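Local coordinates for uncharacterized protein YPL067C (Saccharomyces cerevisiae, PDB 5KCI) that is of unknown function but is probably related to histidine triad proteins and may be linked to amyloid toxicity, at residues 84-89 with 109-114; 90-95 with 102-107; 151-156 with 165-170. One frame throughout, in Å; residues are numbered along the deposited sequence.

How the contacts relate
All three contacts belong to one antiparallel sheet whose strand order is 87-91, 102-109, 165-172, 149-152. Contacts 1 and 2 both pair the first two strands, contact 1 where 87-91 starts and 102-109 ends; contact 2 is nested in the chain loop that contact 1 closes. Contact 3 follows both and pairs the last two strands. The centres of contacts 1 and 2 are about 16 Å apart, those of 1 and 3 about 12 Å, and those of 2 and 3 about 11 Å. Strand 165-172 ties the system together: F165 O probably accepts from S109 N, V169 O probably accepts from L105 N, and H104 NE2 of contact 2 bonds ND1 of H168, the sulfate-binding histidine of contact 3.

Contact 1. Residues 84-89 with 109-114; sequences STLYAV and SKVALP
Y87 and S109 form an antiparallel non-hydrogen-bonded pair, their CA atoms 4.3 Å apart and their side chains on the same face of the sheet. One residue before Y87, L86 O is the polar focus of the contact. K110 N reaches this oxygen at 2.8 Å with a nearly straight N-H...O angle of 166°. The CA-H of S109 makes a weaker approach to L86 O, and a water donates to it at 2.8 Å. That water also donates to S109 OG at 2.7 Å, bridging the two segments. With OG anti to the backbone N of S109 (chi1 -180°), the hydroxyl can take the water while giving its own hydrogen to V111 O at 2.7 Å. The turn after the strand is therefore bonded to the same serine that ends the pairing. K110 runs extended beyond CG, crosses the L86 side chain at about a right angle, with its CD 4.0 Å from L86 CD2, and brings NZ to T85 O at 3.1 Å. The ammonium sits above that carbonyl plane, 43° out of it, so it does not use a lone pair directly. K110 also makes a cation-pi contact with W66. The Y87 ring leads away from the partner segment: S84 O lies over the centre of one face, F133 meets it edge-to-face, and its OH bonds to F195 O. Chemically, two successive carbonyls, T85 O and L86 O, are served by one lysine, through its side chain and its backbone respectively. This double use, together with the bridging water, fixes the start of strand 87-91 against the end of strand 102-109, and L86 adds apolar contact with the K110 chain.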
ATOM      1  N   SER A  84       4.899 -15.008  -3.587  1.00 43.86           N
ATOM      2  CA  SER A  84       4.171 -14.448  -2.452  1.00 46.73           C
ATOM      3  C   SER A  84       5.075 -14.187  -1.252  1.00 37.77           C
ATOM      4  O   SER A  84       4.701 -13.418  -0.354  1.00 36.34           O
ATOM      5  CB  SER A  84       3.014 -15.372  -2.061  1.00 53.11           C
ATOM      6  OG  SER A  84       3.459 -16.632  -1.596  1.00 52.14           O
ATOM      7  N   THR A  85       6.259 -14.799  -1.209  1.00 35.59           N
ATOM      8  CA  THR A  85       7.178 -14.535  -0.117  1.00 35.04           C
ATOM      9  C   THR A  85       7.838 -13.173  -0.211  1.00 40.71           C
ATOM     10  O   THR A  85       8.545 -12.783   0.725  1.00 42.65           O
ATOM     11  CB  THR A  85       8.299 -15.591  -0.084  1.00 43.86           C
ATOM     12  OG1 THR A  85       9.157 -15.393  -1.212  1.00 41.86           O
ATOM     13  CG2 THR A  85       7.734 -16.995  -0.135  1.00 46.49           C
ATOM     14  N   LEU A  86       7.685 -12.474  -1.332  1.00 40.53           N
ATOM     15  CA  LEU A  86       8.387 -11.230  -1.589  1.00 38.25           C
ATOM     16  C   LEU A  86       7.543 -10.000  -1.286  1.00 35.79           C
ATOM     17  O   LEU A  86       8.016  -8.876  -1.499  1.00 31.56           O
ATOM     18  CB  LEU A  86       8.844 -11.183  -3.053  1.00 38.58           C
ATOM     19  CG  LEU A  86       9.890 -12.235  -3.467  1.00 40.74           C
ATOM     20  CD1 LEU A  86      10.259 -12.093  -4.934  1.00 47.49           C
ATOM     21  CD2 LEU A  86      11.140 -12.127  -2.613  1.00 42.85           C
ATOM     22  N   TYR A  87       6.301 -10.174  -0.827  1.00 31.67           N
ATOM     23  CA  TYR A  87       5.459  -9.029  -0.534  1.00 26.01           C
ATOM     24  C   TYR A  87       4.464  -9.381   0.561  1.00 28.18           C
ATOM     25  O   TYR A  87       4.275 -10.545   0.917  1.00 33.13           O
ATOM     26  CB  TYR A  87       4.734  -8.544  -1.810  1.00 24.95           C
ATOM     27  CG  TYR A  87       3.911  -9.601  -2.489  1.00 28.75           C
ATOM     28  CD1 TYR A  87       2.597  -9.874  -2.102  1.00 28.07           C
ATOM     29  CD2 TYR A  87       4.447 -10.338  -3.527  1.00 32.06           C
ATOM     30  CE1 TYR A  87       1.850 -10.861  -2.754  1.00 28.40           C
ATOM     31  CE2 TYR A  87       3.712 -11.330  -4.171  1.00 32.82           C
ATOM     32  CZ  TYR A  87       2.428 -11.595  -3.780  1.00 27.13           C
ATOM     33  OH  TYR A  87       1.707 -12.585  -4.435  1.00 31.37           O
ATOM     34  N   ALA A  88       3.811  -8.350   1.086  1.00 25.96           N
ATOM     35  CA  ALA A  88       2.798  -8.540   2.113  1.00 28.50           C
ATOM     36  C   ALA A  88       1.845  -7.355   2.081  1.00 33.38           C
ATOM     37  O   ALA A  88       2.273  -6.213   1.908  1.00 27.82           O
ATOM     38  CB  ALA A  88       3.436  -8.681   3.495  1.00 27.53           C
ATOM     39  N   VAL A  89       0.560  -7.628   2.250  1.00 28.41           N
ATOM     40  CA  VAL A  89      -0.463  -6.587   2.291  1.00 28.99           C
ATOM     41  C   VAL A  89      -1.034  -6.537   3.704  1.00 31.05           C
ATOM     42  O   VAL A  89      -1.342  -7.576   4.303  1.00 33.29           O
ATOM     43  CB  VAL A  89      -1.547  -6.812   1.218  1.00 31.23           C
ATOM     44  CG1 VAL A  89      -2.228  -8.125   1.403  1.00 45.21           C
ATOM     45  CG2 VAL A  89      -2.562  -5.683   1.250  1.00 32.10           C
ATOM     46  N   SER A 109       6.976  -4.550  -0.129  1.00 26.65           N
ATOM     47  CA  SER A 109       7.688  -5.370  -1.099  1.00 30.33           C
ATOM     48  C   SER A 109       9.171  -5.481  -0.731  1.00 29.17           C
ATOM     49  O   SER A 109       9.814  -4.470  -0.473  1.00 25.59           O
ATOM     50  CB  SER A 109       7.577  -4.792  -2.513  1.00 29.13           C
ATOM     51  OG  SER A 109       8.268  -5.602  -3.449  1.00 26.49           O
ATOM     52  N   LYS A 110       9.676  -6.714  -0.709  1.00 31.27           N
ATOM     53  CA  LYS A 110      11.100  -6.980  -0.502  1.00 35.88           C
ATOM     54  C   LYS A 110      11.942  -6.403  -1.624  1.00 36.81           C
ATOM     55  O   LYS A 110      13.113  -6.069  -1.417  1.00 33.56           O
ATOM     56  CB  LYS A 110      11.340  -8.488  -0.431  1.00 45.82           C
ATOM     57  CG  LYS A 110      11.249  -9.139   0.925  1.00 51.53           C
ATOM     58  CD  LYS A 110      11.971 -10.495   0.903  1.00 50.57           C
ATOM     59  CE  LYS A 110      11.391 -11.488   1.915  1.00 57.67           C
ATOM     60  NZ  LYS A 110      11.545 -12.915   1.491  1.00 66.70           N
ATOM     61  N   VAL A 111      11.379  -6.326  -2.827  1.00 32.23           N
ATOM     62  CA  VAL A 111      12.041  -5.764  -3.996  1.00 33.83           C
ATOM     63  C   VAL A 111      11.532  -4.344  -4.169  1.00 36.80           C
ATOM     64  O   VAL A 111      10.321  -4.111  -4.312  1.00 34.73           O
ATOM     65  CB  VAL A 111      11.765  -6.604  -5.253  1.00 31.31           C
ATOM     66  CG1 VAL A 111      12.533  -6.055  -6.443  1.00 30.01           C
ATOM     67  CG2 VAL A 111      12.128  -8.055  -5.015  1.00 39.13           C
ATOM     68  N   ALA A 112      12.445  -3.390  -4.138  1.00 32.07           N
ATOM     69  CA  ALA A 112      12.045  -2.018  -4.379  1.00 36.28           C
ATOM     70  C   ALA A 112      11.591  -1.863  -5.829  1.00 35.57           C
ATOM     71  O   ALA A 112      12.080  -2.547  -6.736  1.00 34.07           O
ATOM     72  CB  ALA A 112      13.210  -1.069  -4.057  1.00 42.59           C
ATOM     73  N   LEU A 113      10.630  -0.964  -6.023  1.00 34.68           N
ATOM     74  CA  LEU A 113      10.172  -0.504  -7.323  1.00 33.69           C
ATOM     75  C   LEU A 113      10.425   0.997  -7.412  1.00 40.73           C
ATOM     76  O   LEU A 113       9.822   1.767  -6.639  1.00 36.06           O
ATOM     77  CB  LEU A 113       8.687  -0.814  -7.528  1.00 30.10           C
ATOM     78  CG  LEU A 113       8.361  -2.308  -7.503  1.00 32.17           C
ATOM     79  CD1 LEU A 113       7.835  -2.697  -6.138  1.00 28.44           C
ATOM     80  CD2 LEU A 113       7.375  -2.675  -8.610  1.00 43.95           C
ATOM     81  N   PRO A 114      11.362   1.498  -8.371  1.00 44.03           N
ATOM     82  CA  PRO A 114      11.785   2.923  -8.395  1.00 41.77           C
ATOM     83  C   PRO A 114      10.754   3.855  -9.025  1.00 43.12           C
ATOM     84  O   PRO A 114      11.009   4.554 -10.018  1.00 37.93           O
ATOM     85  CB  PRO A 114      13.080   2.866  -9.219  1.00 42.56           C
ATOM     86  CG  PRO A 114      13.426   1.414  -9.429  1.00 43.62           C
ATOM     87  CD  PRO A 114      12.165   0.651  -9.273  1.00 49.89           C
TER
HETATM   88  O   HOH W   1       7.937  -8.111  -4.243  1.00 28.58           O

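Contact 2. Residues 90-95 with 102-107; sequences RANDFP and VVHLVL
H104 O is gripped by two donors: N92 N at 3.0 Å, with an N-H...O angle of 161°, and a water at 3.2 Å that also donates to N92 O. The same two residues meet through their side chains. N92 CG is anti to its backbone N (chi1 -167°), which lays the amide alongside the H104 ring; ND2 rides 3.1 Å above one ring face, offset toward the rim, with amide and ring planes 62° apart. N92 CB lies over the ring as a CH-pi contact, 4.0 Å from its centroid. The amide oxygen is turned to its own segment, where OD1 accepts from F94 N in an Asx turn, a bond that restricts amide rotation. P95 CB touches H104 CB at 3.8 Å. Two residues along the pairing from N92 and H104, R90 and V106 are a hydrogen-bonded antiparallel pair, with V106 N to R90 O at 2.8 Å and R90 N to V106 O at 2.9 Å. The contact forms the loop end of the hairpin of strands 87-91 and 102-109. H104 NE2 bonds H168 ND1 of strand 165-172, A91 packs on helix 180-193, and F94 and P95 rest on helix 38-51.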
ATOM      1  N   ARG A  90      -1.134  -5.324   4.253  1.00 31.05           N
ATOM      2  CA  ARG A  90      -1.659  -5.086   5.587  1.00 28.62           C
ATOM      3  C   ARG A  90      -2.664  -3.950   5.540  1.00 29.46           C
ATOM      4  O   ARG A  90      -2.612  -3.104   4.650  1.00 29.54           O
ATOM      5  CB  ARG A  90      -0.542  -4.712   6.575  1.00 27.88           C
ATOM      6  CG  ARG A  90       0.503  -5.783   6.786  1.00 36.87           C
ATOM      7  CD  ARG A  90       0.001  -6.866   7.706  1.00 43.36           C
ATOM      8  NE  ARG A  90       1.006  -7.883   8.013  1.00 44.89           N
ATOM      9  CZ  ARG A  90       1.299  -8.919   7.234  1.00 50.36           C
ATOM     10  NH1 ARG A  90       0.684  -9.085   6.078  1.00 50.32           N
ATOM     11  NH2 ARG A  90       2.228  -9.788   7.609  1.00 53.88           N
ATOM     12  N   ALA A  91      -3.619  -3.962   6.468  1.00 30.87           N
ATOM     13  CA  ALA A  91      -4.444  -2.781   6.671  1.00 29.26           C
ATOM     14  C   ALA A  91      -3.606  -1.687   7.324  1.00 38.19           C
ATOM     15  O   ALA A  91      -2.794  -1.964   8.207  1.00 35.91           O
ATOM     16  CB  ALA A  91      -5.662  -3.122   7.542  1.00 40.84           C
ATOM     17  N   ASN A  92      -3.757  -0.448   6.850  1.00 34.53           N
ATOM     18  CA  ASN A  92      -3.081   0.680   7.487  1.00 34.06           C
ATOM     19  C   ASN A  92      -3.716   0.925   8.849  1.00 39.87           C
ATOM     20  O   ASN A  92      -4.931   1.136   8.948  1.00 31.60           O
ATOM     21  CB  ASN A  92      -3.153   1.946   6.628  1.00 32.68           C
ATOM     22  CG  ASN A  92      -2.187   3.039   7.110  1.00 30.43           C
ATOM     23  OD1 ASN A  92      -1.972   3.208   8.315  1.00 31.01           O
ATOM     24  ND2 ASN A  92      -1.612   3.784   6.173  1.00 38.65           N
ATOM     25  N   ASP A  93      -2.895   0.904   9.909  1.00 48.09           N
ATOM     26  CA  ASP A  93      -3.424   1.119  11.256  1.00 54.65           C
ATOM     27  C   ASP A  93      -3.881   2.555  11.480  1.00 43.14           C
ATOM     28  O   ASP A  93      -4.714   2.803  12.362  1.00 38.88           O
ATOM     29  CB  ASP A  93      -2.367   0.759  12.315  1.00 51.55           C
ATOM     30  CG  ASP A  93      -2.209  -0.739  12.501  1.00 50.47           C
ATOM     31  OD1 ASP A  93      -3.217  -1.466  12.381  1.00 52.46           O
ATOM     32  OD2 ASP A  93      -1.068  -1.186  12.767  1.00 56.15           O
ATOM     33  N   PHE A  94      -3.343   3.500  10.718  1.00 41.95           N
ATOM     34  CA  PHE A  94      -3.591   4.923  10.912  1.00 37.86           C
ATOM     35  C   PHE A  94      -3.942   5.516   9.563  1.00 35.80           C
ATOM     36  O   PHE A  94      -3.209   6.333   9.002  1.00 36.37           O
ATOM     37  CB  PHE A  94      -2.378   5.591  11.563  1.00 38.87           C
ATOM     38  CG  PHE A  94      -2.035   4.990  12.903  1.00 45.82           C
ATOM     39  CD1 PHE A  94      -2.740   5.347  14.045  1.00 51.16           C
ATOM     40  CD2 PHE A  94      -1.045   4.033  13.011  1.00 45.81           C
ATOM     41  CE1 PHE A  94      -2.440   4.784  15.270  1.00 51.62           C
ATOM     42  CE2 PHE A  94      -0.743   3.459  14.237  1.00 45.62           C
ATOM     43  CZ  PHE A  94      -1.434   3.837  15.362  1.00 51.25           C
ATOM     44  N   PRO A  95      -5.096   5.131   9.018  1.00 32.81           N
ATOM     45  CA  PRO A  95      -5.409   5.505   7.638  1.00 30.25           C
ATOM     46  C   PRO A  95      -5.525   7.009   7.468  1.00 25.29           C
ATOM     47  O   PRO A  95      -5.852   7.744   8.408  1.00 35.63           O
ATOM     48  CB  PRO A  95      -6.758   4.834   7.370  1.00 34.22           C
ATOM     49  CG  PRO A  95      -7.141   4.077   8.591  1.00 35.41           C
ATOM     50  CD  PRO A  95      -6.165   4.371   9.681  1.00 34.82           C
ATOM     51  N   VAL A 102     -13.746   4.043   1.452  1.00 26.78           N
ATOM     52  CA  VAL A 102     -12.356   3.932   1.006  1.00 23.88           C
ATOM     53  C   VAL A 102     -11.534   3.219   2.069  1.00 26.79           C
ATOM     54  O   VAL A 102     -11.432   3.673   3.214  1.00 30.52           O
ATOM     55  CB  VAL A 102     -11.771   5.311   0.690  1.00 26.06           C
ATOM     56  CG1 VAL A 102     -10.289   5.159   0.276  1.00 27.72           C
ATOM     57  CG2 VAL A 102     -12.563   5.971  -0.432  1.00 25.67           C
ATOM     58  N   VAL A 103     -10.893   2.127   1.664  1.00 27.81           N
ATOM     59  CA  VAL A 103     -10.117   1.270   2.536  1.00 24.67           C
ATOM     60  C   VAL A 103      -8.661   1.545   2.215  1.00 26.62           C
ATOM     61  O   VAL A 103      -8.287   1.561   1.041  1.00 26.99           O
ATOM     62  CB  VAL A 103     -10.468  -0.202   2.296  1.00 28.23           C
ATOM     63  CG1 VAL A 103      -9.598  -1.110   3.078  1.00 29.56           C
ATOM     64  CG2 VAL A 103     -11.945  -0.447   2.676  1.00 37.09           C
ATOM     65  N   HIS A 104      -7.858   1.773   3.246  1.00 28.17           N
ATOM     66  CA  HIS A 104      -6.458   2.175   3.067  1.00 25.85           C
ATOM     67  C   HIS A 104      -5.577   0.992   3.440  1.00 24.71           C
ATOM     68  O   HIS A 104      -5.446   0.658   4.628  1.00 29.70           O
ATOM     69  CB  HIS A 104      -6.179   3.379   3.958  1.00 27.67           C
ATOM     70  CG  HIS A 104      -4.842   3.989   3.759  1.00 27.96           C
ATOM     71  ND1 HIS A 104      -4.531   5.234   4.253  1.00 29.79           N
ATOM     72  CD2 HIS A 104      -3.733   3.541   3.124  1.00 27.75           C
ATOM     73  CE1 HIS A 104      -3.277   5.525   3.953  1.00 35.79           C
ATOM     74  NE2 HIS A 104      -2.766   4.511   3.273  1.00 27.39           N
ATOM     75  N   LEU A 105      -4.985   0.355   2.444  1.00 22.71           N
ATOM     76  CA  LEU A 105      -4.082  -0.770   2.661  1.00 24.12           C
ATOM     77  C   LEU A 105      -2.657  -0.331   2.383  1.00 23.80           C
ATOM     78  O   LEU A 105      -2.429   0.696   1.756  1.00 24.29           O
ATOM     79  CB  LEU A 105      -4.418  -1.961   1.757  1.00 26.07           C
ATOM     80  CG  LEU A 105      -5.865  -2.442   1.760  1.00 28.44           C
ATOM     81  CD1 LEU A 105      -6.025  -3.620   0.803  1.00 26.55           C
ATOM     82  CD2 LEU A 105      -6.289  -2.841   3.172  1.00 28.84           C
ATOM     83  N   VAL A 106      -1.711  -1.138   2.861  1.00 24.63           N
ATOM     84  CA  VAL A 106      -0.285  -0.938   2.619  1.00 21.28           C
ATOM     85  C   VAL A 106       0.253  -2.228   2.043  1.00 22.38           C
ATOM     86  O   VAL A 106       0.029  -3.302   2.604  1.00 26.89           O
ATOM     87  CB  VAL A 106       0.485  -0.555   3.892  1.00 23.39           C
ATOM     88  CG1 VAL A 106       1.999  -0.327   3.547  1.00 29.67           C
ATOM     89  CG2 VAL A 106      -0.120   0.685   4.522  1.00 28.14           C
ATOM     90  N   LEU A 107       0.948  -2.115   0.925  1.00 23.22           N
ATOM     91  CA  LEU A 107       1.605  -3.209   0.244  1.00 25.35           C
ATOM     92  C   LEU A 107       3.117  -3.058   0.377  1.00 25.63           C
ATOM     93  O   LEU A 107       3.711  -2.188  -0.256  1.00 26.54           O
ATOM     94  CB  LEU A 107       1.224  -3.199  -1.235  1.00 25.22           C
ATOM     95  CG  LEU A 107       1.962  -4.146  -2.165  1.00 27.63           C
ATOM     96  CD1 LEU A 107       1.699  -5.598  -1.790  1.00 27.27           C
ATOM     97  CD2 LEU A 107       1.506  -3.871  -3.621  1.00 29.59           C
TER
HETATM   98  O   HOH W   2      -7.240   0.584   7.291  1.00 58.29           O

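Contact 3. Residues 151-156 with 165-170. With SO4 (sulfate ion), chain D.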
ATOM      1  N   TRP A 151      -3.388   3.745  -6.166  1.00 24.20           N
ATOM      2  CA  TRP A 151      -2.212   3.499  -5.350  1.00 24.33           C
ATOM      3  C   TRP A 151      -1.251   4.667  -5.493  1.00 22.37           C
ATOM      4  O   TRP A 151      -1.277   5.401  -6.484  1.00 25.34           O
ATOM      5  CB  TRP A 151      -1.512   2.178  -5.721  1.00 27.15           C
ATOM      6  CG  TRP A 151      -0.880   2.143  -7.076  1.00 22.93           C
ATOM      7  CD1 TRP A 151      -1.468   1.753  -8.254  1.00 26.00           C
ATOM      8  CD2 TRP A 151       0.485   2.490  -7.410  1.00 20.59           C
ATOM      9  NE1 TRP A 151      -0.563   1.850  -9.288  1.00 27.75           N
ATOM     10  CE2 TRP A 151       0.637   2.294  -8.797  1.00 29.95           C
ATOM     11  CE3 TRP A 151       1.570   2.952  -6.668  1.00 28.03           C
ATOM     12  CZ2 TRP A 151       1.851   2.537  -9.473  1.00 31.16           C
ATOM     13  CZ3 TRP A 151       2.791   3.200  -7.346  1.00 34.05           C
ATOM     14  CH2 TRP A 151       2.908   2.989  -8.727  1.00 33.29           C
ATOM     15  N   PHE A 152      -0.423   4.836  -4.458  1.00 22.73           N
ATOM     16  CA  PHE A 152       0.637   5.824  -4.511  1.00 22.25           C
ATOM     17  C   PHE A 152       1.752   5.395  -3.585  1.00 24.20           C
ATOM     18  O   PHE A 152       1.556   4.638  -2.635  1.00 27.15           O
ATOM     19  CB  PHE A 152       0.182   7.223  -4.103  1.00 21.39           C
ATOM     20  CG  PHE A 152      -0.399   7.296  -2.714  1.00 26.90           C
ATOM     21  CD1 PHE A 152      -1.736   6.958  -2.464  1.00 27.07           C
ATOM     22  CD2 PHE A 152       0.364   7.754  -1.661  1.00 27.87           C
ATOM     23  CE1 PHE A 152      -2.243   7.035  -1.191  1.00 23.05           C
ATOM     24  CE2 PHE A 152      -0.142   7.831  -0.379  1.00 29.32           C
ATOM     25  CZ  PHE A 152      -1.445   7.486  -0.133  1.00 30.05           C
ATOM     26  N   VAL A 153       2.929   5.942  -3.861  1.00 25.38           N
ATOM     27  CA  VAL A 153       4.085   5.738  -3.017  1.00 22.07           C
ATOM     28  C   VAL A 153       4.531   7.110  -2.531  1.00 22.55           C
ATOM     29  O   VAL A 153       4.817   7.993  -3.345  1.00 28.17           O
ATOM     30  CB  VAL A 153       5.223   5.041  -3.781  1.00 25.27           C
ATOM     31  CG1 VAL A 153       6.457   5.003  -2.929  1.00 30.97           C
ATOM     32  CG2 VAL A 153       4.779   3.627  -4.163  1.00 25.10           C
ATOM     33  N   ASN A 154       4.598   7.280  -1.222  1.00 22.58           N
ATOM     34  CA  ASN A 154       5.003   8.555  -0.661  1.00 26.46           C
ATOM     35  C   ASN A 154       6.451   8.870  -1.019  1.00 28.59           C
ATOM     36  O   ASN A 154       7.319   7.990  -1.040  1.00 29.57           O
ATOM     37  CB  ASN A 154       4.839   8.555   0.845  1.00 27.86           C
ATOM     38  CG  ASN A 154       3.437   8.972   1.280  1.00 27.83           C
ATOM     39  OD1 ASN A 154       2.728   9.641   0.539  1.00 26.37           O
ATOM     40  ND2 ASN A 154       3.082   8.642   2.494  1.00 31.94           N
ATOM     41  N   TYR A 155       6.684  10.129  -1.342  1.00 25.49           N
ATOM     42  CA  TYR A 155       8.024  10.599  -1.698  1.00 26.83           C
ATOM     43  C   TYR A 155       8.951  10.500  -0.503  1.00 27.35           C
ATOM     44  O   TYR A 155       8.510  10.417   0.647  1.00 28.12           O
ATOM     45  CB  TYR A 155       7.986  12.051  -2.157  1.00 29.99           C
ATOM     46  CG  TYR A 155       7.016  12.329  -3.291  1.00 28.40           C
ATOM     47  CD1 TYR A 155       7.262  11.867  -4.550  1.00 27.92           C
ATOM     48  CD2 TYR A 155       5.865  13.106  -3.086  1.00 30.45           C
ATOM     49  CE1 TYR A 155       6.421  12.120  -5.610  1.00 32.98           C
ATOM     50  CE2 TYR A 155       5.007  13.369  -4.144  1.00 27.56           C
ATOM     51  CZ  TYR A 155       5.288  12.870  -5.408  1.00 33.59           C
ATOM     52  OH  TYR A 155       4.477  13.101  -6.495  1.00 33.70           O
ATOM     53  N   PRO A 156      10.266  10.595  -0.739  1.00 29.00           N
ATOM     54  CA  PRO A 156      11.210  10.591   0.387  1.00 36.01           C
ATOM     55  C   PRO A 156      10.914  11.614   1.473  1.00 33.56           C
ATOM     56  O   PRO A 156      11.050  11.294   2.663  1.00 36.51           O
ATOM     57  CB  PRO A 156      12.553  10.867  -0.300  1.00 35.39           C
ATOM     58  CG  PRO A 156      12.406  10.202  -1.655  1.00 33.22           C
ATOM     59  CD  PRO A 156      10.931  10.463  -2.044  1.00 29.29           C
ATOM     60  N   PHE A 165      10.336  -0.938   0.612  1.00 32.06           N
ATOM     61  CA  PHE A 165       9.328  -0.387  -0.281  1.00 27.12           C
ATOM     62  C   PHE A 165       7.927  -0.657   0.254  1.00 23.34           C
ATOM     63  O   PHE A 165       7.603  -1.780   0.651  1.00 27.54           O
ATOM     64  CB  PHE A 165       9.462  -0.989  -1.668  1.00 30.44           C
ATOM     65  CG  PHE A 165       8.416  -0.491  -2.633  1.00 27.83           C
ATOM     66  CD1 PHE A 165       8.661   0.619  -3.430  1.00 32.72           C
ATOM     67  CD2 PHE A 165       7.190  -1.107  -2.714  1.00 28.77           C
ATOM     68  CE1 PHE A 165       7.678   1.090  -4.301  1.00 29.42           C
ATOM     69  CE2 PHE A 165       6.216  -0.631  -3.589  1.00 37.54           C
ATOM     70  CZ  PHE A 165       6.485   0.467  -4.388  1.00 32.77           C
ATOM     71  N   HIS A 166       7.097   0.376   0.272  1.00 23.95           N
ATOM     72  CA  HIS A 166       5.682   0.179   0.534  1.00 29.35           C
ATOM     73  C   HIS A 166       4.869   1.166  -0.279  1.00 24.79           C
ATOM     74  O   HIS A 166       5.261   2.330  -0.445  1.00 25.80           O
ATOM     75  CB  HIS A 166       5.323   0.323   2.011  1.00 22.77           C
ATOM     76  CG  HIS A 166       5.864   1.557   2.663  1.00 25.96           C
ATOM     77  ND1 HIS A 166       7.209   1.747   2.891  1.00 28.61           N
ATOM     78  CD2 HIS A 166       5.239   2.645   3.175  1.00 26.67           C
ATOM     79  CE1 HIS A 166       7.396   2.915   3.480  1.00 26.41           C
ATOM     80  NE2 HIS A 166       6.212   3.477   3.668  1.00 30.31           N
ATOM     81  N   ALA A 167       3.759   0.651  -0.810  1.00 27.69           N
ATOM     82  CA  ALA A 167       2.794   1.412  -1.571  1.00 23.44           C
ATOM     83  C   ALA A 167       1.497   1.478  -0.784  1.00 27.27           C
ATOM     84  O   ALA A 167       1.111   0.521  -0.110  1.00 26.22           O
ATOM     85  CB  ALA A 167       2.525   0.781  -2.952  1.00 21.50           C
ATOM     86  N   HIS A 168       0.847   2.617  -0.864  1.00 23.33           N
ATOM     87  CA  HIS A 168      -0.494   2.790  -0.333  1.00 23.11           C
ATOM     88  C   HIS A 168      -1.484   2.355  -1.410  1.00 19.09           C
ATOM     89  O   HIS A 168      -1.445   2.861  -2.532  1.00 20.73           O
ATOM     90  CB  HIS A 168      -0.696   4.234   0.103  1.00 26.20           C
ATOM     91  CG  HIS A 168       0.235   4.645   1.194  1.00 25.71           C
ATOM     92  ND1 HIS A 168      -0.099   4.533   2.521  1.00 23.64           N
ATOM     93  CD2 HIS A 168       1.522   5.082   1.163  1.00 28.87           C
ATOM     94  CE1 HIS A 168       0.920   4.926   3.269  1.00 28.16           C
ATOM     95  NE2 HIS A 168       1.914   5.267   2.469  1.00 24.02           N
ATOM     96  N   VAL A 169      -2.313   1.370  -1.086  1.00 23.60           N
ATOM     97  CA  VAL A 169      -3.266   0.793  -2.025  1.00 20.39           C
ATOM     98  C   VAL A 169      -4.636   1.092  -1.463  1.00 22.18           C
ATOM     99  O   VAL A 169      -4.948   0.651  -0.353  1.00 22.01           O
ATOM    100  CB  VAL A 169      -3.087  -0.719  -2.189  1.00 20.19           C
ATOM    101  CG1 VAL A 169      -4.144  -1.307  -3.070  1.00 20.74           C
ATOM    102  CG2 VAL A 169      -1.696  -1.067  -2.754  1.00 26.74           C
ATOM    103  N   LEU A 170      -5.423   1.853  -2.205  1.00 22.43           N
ATOM    104  CA  LEU A 170      -6.743   2.299  -1.800  1.00 22.23           C
ATOM    105  C   LEU A 170      -7.781   1.537  -2.595  1.00 20.15           C
ATOM    106  O   LEU A 170      -7.674   1.439  -3.819  1.00 23.74           O
ATOM    107  CB  LEU A 170      -6.925   3.798  -2.062  1.00 23.33           C
ATOM    108  CG  LEU A 170      -5.831   4.705  -1.482  1.00 24.18           C
ATOM    109  CD1 LEU A 170      -6.213   6.156  -1.710  1.00 26.08           C
ATOM    110  CD2 LEU A 170      -5.609   4.471  -0.023  1.00 21.81           C
TER
HETATM  111  S   SO4 D 203       4.669   6.251   4.668  1.00 42.29           S
HETATM  112  O1  SO4 D 203       5.902   5.669   5.248  1.00 43.09           O
HETATM  113  O2  SO4 D 203       4.510   5.985   3.250  1.00 39.52           O
HETATM  114  O3  SO4 D 203       3.489   5.694   5.363  1.00 51.00           O
HETATM  115  O4  SO4 D 203       4.684   7.696   4.864  1.00 48.63           O
HETATM  116  O   HOH W   3       4.825   4.934   0.519  1.00 23.89           O
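Strands 149-152, at the edge of the sheet, and 165-172 pair antiparallel through F152 and H168, a hydrogen-bonded pair: H168 N reaches F152 O at 2.8 Å, and F152 N reaches H168 O at 2.9 Å. H168 and H166 make an H-x-H pair, as might be expected of a histidine-triad relative. F152 CG lies between the backbone N and carbonyl carbon (chi1 58°), which swings its ring over H168. There H168 CB sits over one face as a CH-pi contact, 3.5 Å from the centroid, while the two rings are near parallel (10°) but slid apart. V153 CG2 touches A167 CB and, at 3.6 Å, F165 CZ. A sulfate, probably from the crystallisation liquor, suggests an anion-binding site. H168 NE2 binds its O2 at 2.8 Å almost straight (172°), and H166 NE2 binds O1 at 2.7 Å, each ring presenting its edge. N154 ND2 donates to O4 and O2 and also meets Y96 OH; S160 N adds another bond. A water links N154 N and H166 O to sulfate O2 at 2.9 Å. Around this core, W151 packs on helix 120-135 and F152 on helix 19-28, while strand 102-109 flanks strand 165-172 on its remaining edge.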